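Local coordinates for polyketide synthase PksL (Bacillus subtilis, PDB 5E1V), which probably removes water from beta-hydroxyacyl intermediates carried on an acyl carrier protein during bacillaene synthesis, acting as a monomeric dehydratase domain of a split module, at residues A[21-26]-A[212-217]; A[55-60]-A[218-223]; A[248-253]-A[266-271]. All coordinates share one frame; numbering follows the deposited sequence.

Contact 1 (A[21-26]-A[212-217]); sequences HVVYGQ and QRLYLP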
loop_
_atom_site.group_PDB
_atom_site.type_symbol
_atom_site.label_atom_id
_atom_site.label_comp_id
_atom_site.label_asym_id
_atom_site.label_seq_id
_atom_site.Cartn_x
_atom_site.Cartn_y
_atom_site.Cartn_z
ATOM N N HIS A 21 12.834 3.906 -0.678
ATOM C CA HIS A 21 12.254 2.776 -1.357
ATOM C C HIS A 21 12.827 2.681 -2.726
ATOM O O HIS A 21 12.492 3.467 -3.599
ATOM C CB HIS A 21 10.715 2.923 -1.423
ATOM C CG HIS A 21 10.024 1.725 -1.989
ATOM N ND1 HIS A 21 9.521 1.704 -3.258
ATOM C CD2 HIS A 21 9.745 0.507 -1.453
ATOM C CE1 HIS A 21 8.910 0.543 -3.475
ATOM N NE2 HIS A 21 9.052 -0.208 -2.400
ATOM N N VAL A 22 13.727 1.697 -2.907
ATOM C CA VAL A 22 14.559 1.599 -4.124
ATOM C C VAL A 22 14.290 0.270 -4.764
ATOM O O VAL A 22 14.427 -0.762 -4.124
ATOM C CB VAL A 22 16.075 1.704 -3.806
ATOM C CG1 VAL A 22 16.912 1.626 -5.086
ATOM C CG2 VAL A 22 16.408 3.008 -3.094
ATOM N N VAL A 23 13.992 0.297 -6.046
ATOM C CA VAL A 23 13.630 -0.890 -6.827
ATOM C C VAL A 23 14.487 -1.005 -8.112
ATOM O O VAL A 23 14.408 -0.165 -9.023
ATOM C CB VAL A 23 12.148 -0.813 -7.276
ATOM C CG1 VAL A 23 11.739 -1.966 -8.198
ATOM C CG2 VAL A 23 11.196 -0.691 -6.070
ATOM N N TYR A 24 15.287 -2.054 -8.199
ATOM C CA TYR A 24 16.293 -2.196 -9.288
ATOM C C TYR A 24 17.076 -0.881 -9.445
ATOM O O TYR A 24 17.144 -0.305 -10.513
ATOM C CB TYR A 24 15.618 -2.616 -10.595
ATOM C CG TYR A 24 15.043 -3.983 -10.559
ATOM C CD1 TYR A 24 15.823 -5.073 -10.227
ATOM C CD2 TYR A 24 13.718 -4.208 -10.854
ATOM C CE1 TYR A 24 15.299 -6.346 -10.177
ATOM C CE2 TYR A 24 13.196 -5.487 -10.825
ATOM C CZ TYR A 24 14.000 -6.561 -10.486
ATOM O OH TYR A 24 13.472 -7.846 -10.414
ATOM N N GLY A 25 17.627 -0.436 -8.321
ATOM C CA GLY A 25 18.264 0.848 -8.148
ATOM C C GLY A 25 17.562 2.167 -8.469
ATOM O O GLY A 25 18.212 3.203 -8.495
ATOM N N GLN A 26 16.255 2.195 -8.674
ATOM C CA GLN A 26 15.564 3.489 -8.881
ATOM C C GLN A 26 14.658 3.814 -7.691
ATOM O O GLN A 26 14.035 2.916 -7.143
ATOM C CB GLN A 26 14.685 3.409 -10.137
ATOM C CG GLN A 26 15.414 2.738 -11.288
ATOM C CD GLN A 26 14.755 2.968 -12.645
ATOM O OE1 GLN A 26 14.720 2.055 -13.487
ATOM N NE2 GLN A 26 14.249 4.180 -12.878
ATOM N N GLN A 212 13.092 -15.026 -8.830
ATOM C CA GLN A 212 13.666 -13.874 -8.121
ATOM C C GLN A 212 13.296 -12.464 -8.670
ATOM O O GLN A 212 13.679 -11.484 -8.032
ATOM C CB GLN A 212 15.215 -13.946 -7.969
ATOM C CG GLN A 212 15.822 -15.205 -7.376
ATOM C CD GLN A 212 15.751 -15.319 -5.839
ATOM O OE1 GLN A 212 16.439 -14.596 -5.112
ATOM N NE2 GLN A 212 14.981 -16.289 -5.344
ATOM N N ARG A 213 12.628 -12.353 -9.821
ATOM C CA ARG A 213 12.210 -11.045 -10.347
ATOM C C ARG A 213 11.105 -10.543 -9.453
ATOM O O ARG A 213 10.242 -11.326 -9.076
ATOM C CB ARG A 213 11.593 -11.107 -11.736
ATOM C CG ARG A 213 12.510 -10.788 -12.898
ATOM C CD ARG A 213 13.147 -12.039 -13.413
ATOM N NE ARG A 213 12.208 -13.143 -13.633
ATOM C CZ ARG A 213 11.687 -13.520 -14.805
ATOM N NH1 ARG A 213 11.999 -12.901 -15.936
ATOM N NH2 ARG A 213 10.846 -14.554 -14.845
ATOM N N LEU A 214 11.099 -9.246 -9.159
ATOM C CA LEU A 214 10.094 -8.680 -8.274
ATOM C C LEU A 214 8.714 -8.617 -8.902
ATOM O O LEU A 214 8.580 -8.525 -10.132
ATOM C CB LEU A 214 10.536 -7.255 -7.888
ATOM C CG LEU A 214 11.886 -7.127 -7.194
ATOM C CD1 LEU A 214 12.322 -5.665 -7.083
ATOM C CD2 LEU A 214 11.861 -7.788 -5.825
ATOM N N TYR A 215 7.669 -8.611 -8.069
ATOM C CA TYR A 215 6.323 -8.359 -8.548
ATOM C C TYR A 215 5.874 -6.995 -7.968
ATOM O O TYR A 215 5.777 -6.895 -6.758
ATOM C CB TYR A 215 5.325 -9.407 -8.044
ATOM C CG TYR A 215 5.610 -10.808 -8.483
ATOM C CD1 TYR A 215 4.846 -11.409 -9.494
ATOM C CD2 TYR A 215 6.642 -11.537 -7.892
ATOM C CE1 TYR A 215 5.116 -12.704 -9.931
ATOM C CE2 TYR A 215 6.921 -12.821 -8.314
ATOM C CZ TYR A 215 6.152 -13.399 -9.334
ATOM O OH TYR A 215 6.416 -14.694 -9.749
ATOM N N LEU A 216 5.558 -6.032 -8.824
ATOM C CA LEU A 216 5.134 -4.673 -8.384
ATOM C C LEU A 216 3.629 -4.549 -8.442
ATOM O O LEU A 216 2.957 -5.284 -9.207
ATOM C CB LEU A 216 5.763 -3.635 -9.278
ATOM C CG LEU A 216 7.293 -3.550 -9.110
ATOM C CD1 LEU A 216 7.807 -2.454 -10.029
ATOM C CD2 LEU A 216 7.778 -3.337 -7.676
ATOM N N PRO A 217 3.071 -3.638 -7.640
ATOM C CA PRO A 217 1.640 -3.453 -7.714
ATOM C C PRO A 217 1.109 -3.058 -9.093
ATOM O O PRO A 217 1.753 -2.317 -9.867
ATOM C CB PRO A 217 1.388 -2.332 -6.686
ATOM C CG PRO A 217 2.389 -2.623 -5.600
ATOM C CD PRO A 217 3.634 -2.957 -6.434
HETATM O O HOH W 1 14.902 -9.356 -8.243
#
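Tyr24 and Leu214 reach each other because Tyr24 swings CG anti to its own carbonyl carbon (chi1 -67°), which sends the phenol across to the backbone of 212-217, while Leu214, with CG placed the same way, turns CD1 back over the ring. CD1 sits 4.1 Å from the centroid of the Tyr24 ring, over one face but displaced toward the rim on the side of CE2. Beyond the ring, the hydroxyl takes the N-H of Leu214 in a nearly straight bond (Leu214 N to Tyr24 OH 3.0 Å, 166° at the hydrogen). The same oxygen gives its proton to a water 3.0 Å from Tyr24 OH; that water also lies by Gln212 O, though so close that the modelled length is doubtful. Lower down, Val23 CG1 packs on Leu214 CD1 at 3.9 Å and on Leu216 CD2 at 4.2 Å, next to Leu150, which Val23 and Leu214 also touch. Tyr24 follows Val23 at the head of a type I' turn that closes on Gln26. His21 through Gly25 fit the start of the HxxxGxxxxP signature of dehydratase domains, whose histidine is catalytic in relatives. The phenol thus works as acceptor and donor at once, and, with one face greased by leucine, it probably pins this turn to the lead-in of strand 215-225.

Contact 2 (A[55-60]-A[218-223]); sequences RNLSIY and LFYESF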
loop_
_atom_site.group_PDB
_atom_site.type_symbol
_atom_site.label_atom_id
_atom_site.label_comp_id
_atom_site.label_asym_id
_atom_site.label_seq_id
_atom_site.Cartn_x
_atom_site.Cartn_y
_atom_site.Cartn_z
ATOM N N ARG A 55 -12.227 1.612 -5.185
ATOM C CA ARG A 55 -12.344 0.456 -6.069
ATOM C C ARG A 55 -11.580 0.540 -7.354
ATOM O O ARG A 55 -11.443 1.608 -7.909
ATOM C CB ARG A 55 -13.826 0.188 -6.443
ATOM C CG ARG A 55 -14.776 -0.125 -5.299
ATOM C CD ARG A 55 -16.189 -0.306 -5.834
ATOM N NE ARG A 55 -16.434 -1.663 -6.313
ATOM C CZ ARG A 55 -17.618 -2.099 -6.745
ATOM N NH1 ARG A 55 -18.680 -1.278 -6.774
ATOM N NH2 ARG A 55 -17.754 -3.370 -7.128
ATOM N N ASN A 56 -11.121 -0.623 -7.822
ATOM C CA ASN A 56 -10.551 -0.837 -9.151
ATOM C C ASN A 56 -9.444 0.143 -9.435
ATOM O O ASN A 56 -9.537 0.890 -10.379
ATOM C CB ASN A 56 -11.673 -0.711 -10.207
ATOM C CG ASN A 56 -12.746 -1.790 -10.006
ATOM O OD1 ASN A 56 -12.526 -2.850 -9.319
ATOM N ND2 ASN A 56 -13.919 -1.498 -10.484
ATOM N N LEU A 57 -8.491 0.240 -8.504
ATOM C CA LEU A 57 -7.287 1.034 -8.719
ATOM C C LEU A 57 -6.347 0.321 -9.620
ATOM O O LEU A 57 -6.006 -0.832 -9.381
ATOM C CB LEU A 57 -6.554 1.325 -7.347
ATOM C CG LEU A 57 -5.487 2.375 -7.459
ATOM C CD1 LEU A 57 -5.317 3.412 -6.312
ATOM C CD2 LEU A 57 -4.111 1.646 -7.668
ATOM N N SER A 58 -5.915 0.982 -10.691
ATOM C CA SER A 58 -4.912 0.468 -11.574
ATOM C C SER A 58 -3.703 1.340 -11.620
ATOM O O SER A 58 -3.846 2.500 -11.776
ATOM C CB SER A 58 -5.455 0.443 -13.017
ATOM O OG SER A 58 -6.315 -0.585 -13.080
ATOM N N ILE A 59 -2.553 0.704 -11.533
ATOM C CA ILE A 59 -1.226 1.306 -11.750
ATOM C C ILE A 59 -0.734 1.003 -13.140
ATOM O O ILE A 59 -0.600 -0.150 -13.512
ATOM C CB ILE A 59 -0.266 0.927 -10.652
ATOM C CG1 ILE A 59 -0.866 1.362 -9.293
ATOM C CG2 ILE A 59 1.143 1.519 -10.841
ATOM C CD1 ILE A 59 0.035 0.886 -8.161
ATOM N N TYR A 60 -0.471 2.066 -13.878
ATOM C CA TYR A 60 -0.039 2.024 -15.303
ATOM C C TYR A 60 1.468 1.966 -15.394
ATOM O O TYR A 60 1.986 1.277 -16.236
ATOM C CB TYR A 60 -0.626 3.183 -16.103
ATOM C CG TYR A 60 -2.065 2.948 -16.230
ATOM C CD1 TYR A 60 -2.544 2.165 -17.279
ATOM C CD2 TYR A 60 -2.931 3.304 -15.215
ATOM C CE1 TYR A 60 -3.853 1.830 -17.336
ATOM C CE2 TYR A 60 -4.236 3.014 -15.293
ATOM C CZ TYR A 60 -4.684 2.236 -16.336
ATOM O OH TYR A 60 -5.992 1.904 -16.346
ATOM N N LEU A 218 -0.047 -3.637 -9.379
ATOM C CA LEU A 218 -0.759 -3.474 -10.631
ATOM C C LEU A 218 -2.212 -3.021 -10.391
ATOM O O LEU A 218 -2.658 -2.134 -11.041
ATOM C CB LEU A 218 -0.804 -4.792 -11.380
ATOM C CG LEU A 218 -1.657 -4.702 -12.685
ATOM C CD1 LEU A 218 -1.056 -3.785 -13.751
ATOM C CD2 LEU A 218 -2.023 -6.067 -13.301
ATOM N N PHE A 219 -2.909 -3.697 -9.520
ATOM C CA PHE A 219 -4.365 -3.548 -9.313
ATOM C C PHE A 219 -4.869 -3.907 -7.906
ATOM O O PHE A 219 -4.479 -4.943 -7.338
ATOM C CB PHE A 219 -5.113 -4.435 -10.349
ATOM C CG PHE A 219 -6.621 -4.324 -10.329
ATOM C CD1 PHE A 219 -7.285 -3.380 -11.074
ATOM C CD2 PHE A 219 -7.370 -5.306 -9.706
ATOM C CE1 PHE A 219 -8.683 -3.332 -11.093
ATOM C CE2 PHE A 219 -8.752 -5.274 -9.721
ATOM C CZ PHE A 219 -9.427 -4.264 -10.372
ATOM N N TYR A 220 -5.830 -3.085 -7.396
ATOM C CA TYR A 220 -6.532 -3.296 -6.162
ATOM C C TYR A 220 -7.978 -3.392 -6.532
ATOM O O TYR A 220 -8.493 -2.447 -7.063
ATOM C CB TYR A 220 -6.401 -2.127 -5.085
ATOM C CG TYR A 220 -5.016 -1.585 -4.856
ATOM C CD1 TYR A 220 -3.923 -2.384 -5.116
ATOM C CD2 TYR A 220 -4.782 -0.229 -4.411
ATOM C CE1 TYR A 220 -2.626 -1.926 -4.995
ATOM C CE2 TYR A 220 -3.454 0.242 -4.325
ATOM C CZ TYR A 220 -2.394 -0.620 -4.606
ATOM O OH TYR A 220 -1.023 -0.332 -4.561
ATOM N N GLU A 221 -8.665 -4.476 -6.171
ATOM C CA GLU A 221 -10.101 -4.589 -6.425
ATOM C C GLU A 221 -10.892 -3.579 -5.555
ATOM O O GLU A 221 -11.734 -2.762 -6.018
ATOM C CB GLU A 221 -10.588 -6.028 -6.160
ATOM C CG GLU A 221 -12.086 -6.119 -6.371
ATOM C CD GLU A 221 -12.586 -7.537 -6.433
ATOM O OE1 GLU A 221 -11.944 -8.370 -7.092
ATOM O OE2 GLU A 221 -13.622 -7.797 -5.795
ATOM N N SER A 222 -10.548 -3.585 -4.274
ATOM C CA SER A 222 -11.168 -2.678 -3.300
ATOM C C SER A 222 -10.356 -2.485 -2.034
ATOM O O SER A 222 -9.562 -3.336 -1.614
ATOM C CB SER A 222 -12.552 -3.177 -2.833
ATOM O OG SER A 222 -12.482 -4.445 -2.376
ATOM N N PHE A 223 -10.634 -1.349 -1.438
ATOM C CA PHE A 223 -10.158 -0.997 -0.147
ATOM C C PHE A 223 -11.282 -0.354 0.576
ATOM O O PHE A 223 -11.943 0.543 0.070
ATOM C CB PHE A 223 -8.949 -0.011 -0.186
ATOM C CG PHE A 223 -8.400 0.238 1.153
ATOM C CD1 PHE A 223 -7.583 -0.670 1.731
ATOM C CD2 PHE A 223 -8.723 1.327 1.830
ATOM C CE1 PHE A 223 -7.013 -0.451 2.990
ATOM C CE2 PHE A 223 -8.190 1.593 3.072
ATOM C CZ PHE A 223 -7.350 0.681 3.662
#
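Asn56 and Leu57 both face Tyr220, a G1 beta bulge in the otherwise regular antiparallel pairing of strands 53-59 and 215-225. Asn56 takes up a left-handed backbone conformation (phi 53°), and its N-H bonds Glu221 O, with Asn56 N 2.9 Å from that oxygen and above the carbonyl plane. The neighbouring bond, Leu57 N to Tyr220 O, is weak and bent. Past the bulge the regular pattern returns: Tyr220 N meets Leu57 O in the carbonyl plane, and Ile59 N meets Leu218 O at 2.9 Å in an almost linear bond.

Two aromatic rings lie on opposite faces of this pairing. With CG anti to the backbone N (chi1 -176°), Phe219 lays its ring along strand 55-59: CD1 comes 3.3 Å from Leu57 O, CE1 lies 3.7 Å from Asn56 CA, and Ser58 OG stands in the ring plane at the edge, 3.6 Å from CD1. A serine in place of Phe219 would probably uncover the backbone of Asn56 and Leu57 at the bulge and leave a gap beside Ser58. On the other face Leu57 runs alongside Tyr220, its CD2 4.0 Å from the ring centroid over one face and nearer the rim. Ile59 CD1 reaches Tyr220 OH at 3.9 Å, and that hydroxyl is hydrogen-bonded to Gly31 O. Leu57 and Ile59 also touch helix 34-44 at Tyr34, and Leu57 touches Ile38 there.

Chemically, then, backbone bonds stitch together the two halves of what is probably a double hotdog, while leucine and tyrosine fill the helix-facing side and Phe219 shields the bulged backbone on the other.

Contact 3 (A[248-253]-A[266-271]); sequences LIYVTL and LKNFTS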
loop_
_atom_site.group_PDB
_atom_site.type_symbol
_atom_site.label_atom_id
_atom_site.label_comp_id
_atom_site.label_asym_id
_atom_site.label_seq_id
_atom_site.Cartn_x
_atom_site.Cartn_y
_atom_site.Cartn_z
ATOM N N LEU A 248 1.231 -12.999 -12.700
ATOM C CA LEU A 248 0.413 -12.251 -11.709
ATOM C C LEU A 248 0.201 -12.969 -10.432
ATOM O O LEU A 248 -0.078 -14.185 -10.442
ATOM C CB LEU A 248 -0.971 -11.948 -12.250
ATOM C CG LEU A 248 -0.921 -11.191 -13.552
ATOM C CD1 LEU A 248 -2.285 -11.189 -14.207
ATOM C CD2 LEU A 248 -0.393 -9.757 -13.405
ATOM N N ILE A 249 0.315 -12.227 -9.317
ATOM C CA ILE A 249 0.044 -12.753 -7.977
ATOM C C ILE A 249 -1.076 -11.924 -7.400
ATOM O O ILE A 249 -1.219 -10.736 -7.782
ATOM C CB ILE A 249 1.262 -12.743 -7.035
ATOM C CG1 ILE A 249 1.844 -11.325 -6.844
ATOM C CG2 ILE A 249 2.353 -13.659 -7.587
ATOM C CD1 ILE A 249 2.697 -11.162 -5.602
ATOM N N TYR A 250 -1.854 -12.565 -6.518
ATOM C CA TYR A 250 -3.051 -12.011 -5.914
ATOM C C TYR A 250 -3.039 -12.357 -4.463
ATOM O O TYR A 250 -2.659 -13.467 -4.085
ATOM C CB TYR A 250 -4.332 -12.638 -6.514
ATOM C CG TYR A 250 -4.480 -12.599 -8.027
ATOM C CD1 TYR A 250 -3.772 -13.494 -8.843
ATOM C CD2 TYR A 250 -5.364 -11.729 -8.646
ATOM C CE1 TYR A 250 -3.908 -13.458 -10.221
ATOM C CE2 TYR A 250 -5.521 -11.709 -10.022
ATOM C CZ TYR A 250 -4.785 -12.596 -10.792
ATOM O OH TYR A 250 -4.940 -12.602 -12.128
ATOM N N VAL A 251 -3.423 -11.411 -3.605
ATOM C CA VAL A 251 -3.539 -11.656 -2.198
ATOM C C VAL A 251 -4.648 -10.737 -1.665
ATOM O O VAL A 251 -5.005 -9.775 -2.310
ATOM C CB VAL A 251 -2.270 -11.293 -1.417
ATOM C CG1 VAL A 251 -1.118 -12.156 -1.878
ATOM C CG2 VAL A 251 -1.889 -9.832 -1.666
ATOM N N THR A 252 -5.168 -11.046 -0.490
ATOM C CA THR A 252 -6.184 -10.219 0.137
ATOM C C THR A 252 -5.604 -9.912 1.520
ATOM O O THR A 252 -5.231 -10.809 2.268
ATOM C CB THR A 252 -7.616 -10.838 0.171
ATOM O OG1 THR A 252 -8.276 -10.682 -1.093
ATOM C CG2 THR A 252 -8.476 -10.042 1.190
ATOM N N LEU A 253 -5.483 -8.610 1.837
ATOM C CA LEU A 253 -4.879 -8.157 3.086
ATOM C C LEU A 253 -5.960 -7.727 4.069
ATOM O O LEU A 253 -6.775 -6.879 3.747
ATOM C CB LEU A 253 -3.888 -6.949 2.821
ATOM C CG LEU A 253 -2.695 -7.112 1.872
ATOM C CD1 LEU A 253 -1.850 -5.809 1.697
ATOM C CD2 LEU A 253 -1.832 -8.344 2.211
ATOM N N LEU A 266 -7.883 -4.815 2.075
ATOM C CA LEU A 266 -7.517 -4.628 0.652
ATOM C C LEU A 266 -7.798 -5.888 -0.086
ATOM O O LEU A 266 -7.027 -6.862 0.045
ATOM C CB LEU A 266 -6.021 -4.273 0.473
ATOM C CG LEU A 266 -5.544 -3.760 -0.864
ATOM C CD1 LEU A 266 -6.149 -2.460 -1.297
ATOM C CD2 LEU A 266 -4.078 -3.573 -0.851
ATOM N N LYS A 267 -8.868 -5.896 -0.859
ATOM C CA LYS A 267 -9.239 -7.169 -1.563
ATOM C C LYS A 267 -8.596 -7.342 -2.930
ATOM O O LYS A 267 -8.599 -6.439 -3.761
ATOM C CB LYS A 267 -10.769 -7.237 -1.610
ATOM C CG LYS A 267 -11.405 -8.494 -2.214
ATOM C CD LYS A 267 -12.908 -8.488 -1.848
ATOM C CE LYS A 267 -13.690 -9.623 -2.533
ATOM N NZ LYS A 267 -12.913 -10.892 -2.496
ATOM N N ASN A 268 -8.022 -8.534 -3.195
ATOM C CA ASN A 268 -7.335 -8.850 -4.475
ATOM C C ASN A 268 -6.306 -7.806 -4.892
ATOM O O ASN A 268 -6.356 -7.228 -5.939
ATOM C CB ASN A 268 -8.336 -9.170 -5.558
ATOM C CG ASN A 268 -8.808 -10.619 -5.442
ATOM O OD1 ASN A 268 -7.976 -11.525 -5.399
ATOM N ND2 ASN A 268 -10.100 -10.830 -5.334
ATOM N N PHE A 269 -5.396 -7.578 -3.970
ATOM C CA PHE A 269 -4.146 -6.872 -4.268
ATOM C C PHE A 269 -3.352 -7.745 -5.259
ATOM O O PHE A 269 -2.807 -8.806 -4.892
ATOM C CB PHE A 269 -3.391 -6.591 -2.999
ATOM C CG PHE A 269 -1.994 -6.098 -3.194
ATOM C CD1 PHE A 269 -1.642 -5.419 -4.306
ATOM C CD2 PHE A 269 -1.028 -6.324 -2.233
ATOM C CE1 PHE A 269 -0.348 -4.974 -4.493
ATOM C CE2 PHE A 269 0.276 -5.925 -2.434
ATOM C CZ PHE A 269 0.612 -5.230 -3.580
ATOM N N THR A 270 -3.319 -7.255 -6.495
ATOM C CA THR A 270 -2.678 -7.913 -7.661
ATOM C C THR A 270 -1.382 -7.168 -8.022
ATOM O O THR A 270 -1.377 -5.923 -8.266
ATOM C CB THR A 270 -3.547 -7.842 -8.930
ATOM O OG1 THR A 270 -4.920 -8.215 -8.639
ATOM C CG2 THR A 270 -2.960 -8.754 -10.016
ATOM N N SER A 271 -0.302 -7.942 -8.169
ATOM C CA SER A 271 0.990 -7.458 -8.601
ATOM C C SER A 271 1.494 -8.270 -9.802
ATOM O O SER A 271 1.028 -9.388 -10.061
ATOM C CB SER A 271 1.982 -7.623 -7.429
ATOM O OG SER A 271 1.552 -6.889 -6.296
#
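The Tyr250 ring has Thr270 CG2 over one face, 4.2 Å from the ring centroid and shifted toward the rim at CE2. Thr270 OG1 lies nearer still to one ring atom, 3.5 Å from Tyr250 CD2, and spends its proton within its own strand on Asn268 O. Arg243 of the next strand makes a cation-pi contact with the same ring and also bonds Asn268 OD1, so one guanidinium serves both strands of the pair. On the opposite face of the sheet the Phe269 ring is met obliquely by Val251 CG2, 3.7 Å from CD2, and by Leu253 CD1, 4.0 Å from that same CD2. With Val251 CG1 anti to the carbonyl carbon (chi1 -63°), CG2 is left between the backbone N and the carbonyl carbon, and it is this branch that meets Phe269. Leu253 CD1 also lies beside Leu266 CD2, extending the greasy row.

Paired backbone bonds tie Ile249 to Ser271 and Leu253 to Leu266 at the two ends. Between them the register slips by one residue in a beta bulge. Here Asn268 has a left-handed backbone (phi 50°), and the bond from Phe269 N to Val251 O is weak. A side chain steps in: Asn268 N points straight at Thr252 OG1, 3.0 Å away and 176° at the hydrogen, giving this N-H an acceptor at the irregular step.

Behind the apolar face lies helix 190-203, where Ala200 touches both Val251 and Leu253. An antiparallel hairpin, strands 248-256 and 262-273, with its apolar face against this helix is consistent with the family's hotdog fold, an antiparallel sheet wrapped round a helix, here probably the domain's second hotdog.

Contact 3 is the most buried of the three, contact 2 lies nearer the surface, and contact 1, partly buried, is the one farthest from the chain's centre. Strand 215-225 serves contacts 1 and 2 in succession and also neighbours strand 262-273 of contact 3, so contacts 2 and 3 sit side by side, their centres about 9 Å apart, whereas contact 1 is about 17 to 18 Å from either. Their chemistry follows: contacts 2 and 3 are bulged antiparallel pairings with apolar, helix-facing sides, contact 3 within one hairpin and contact 2 across distant parts of the sequence. Contact 1 relies instead on side chains, with one phenol bond and a water.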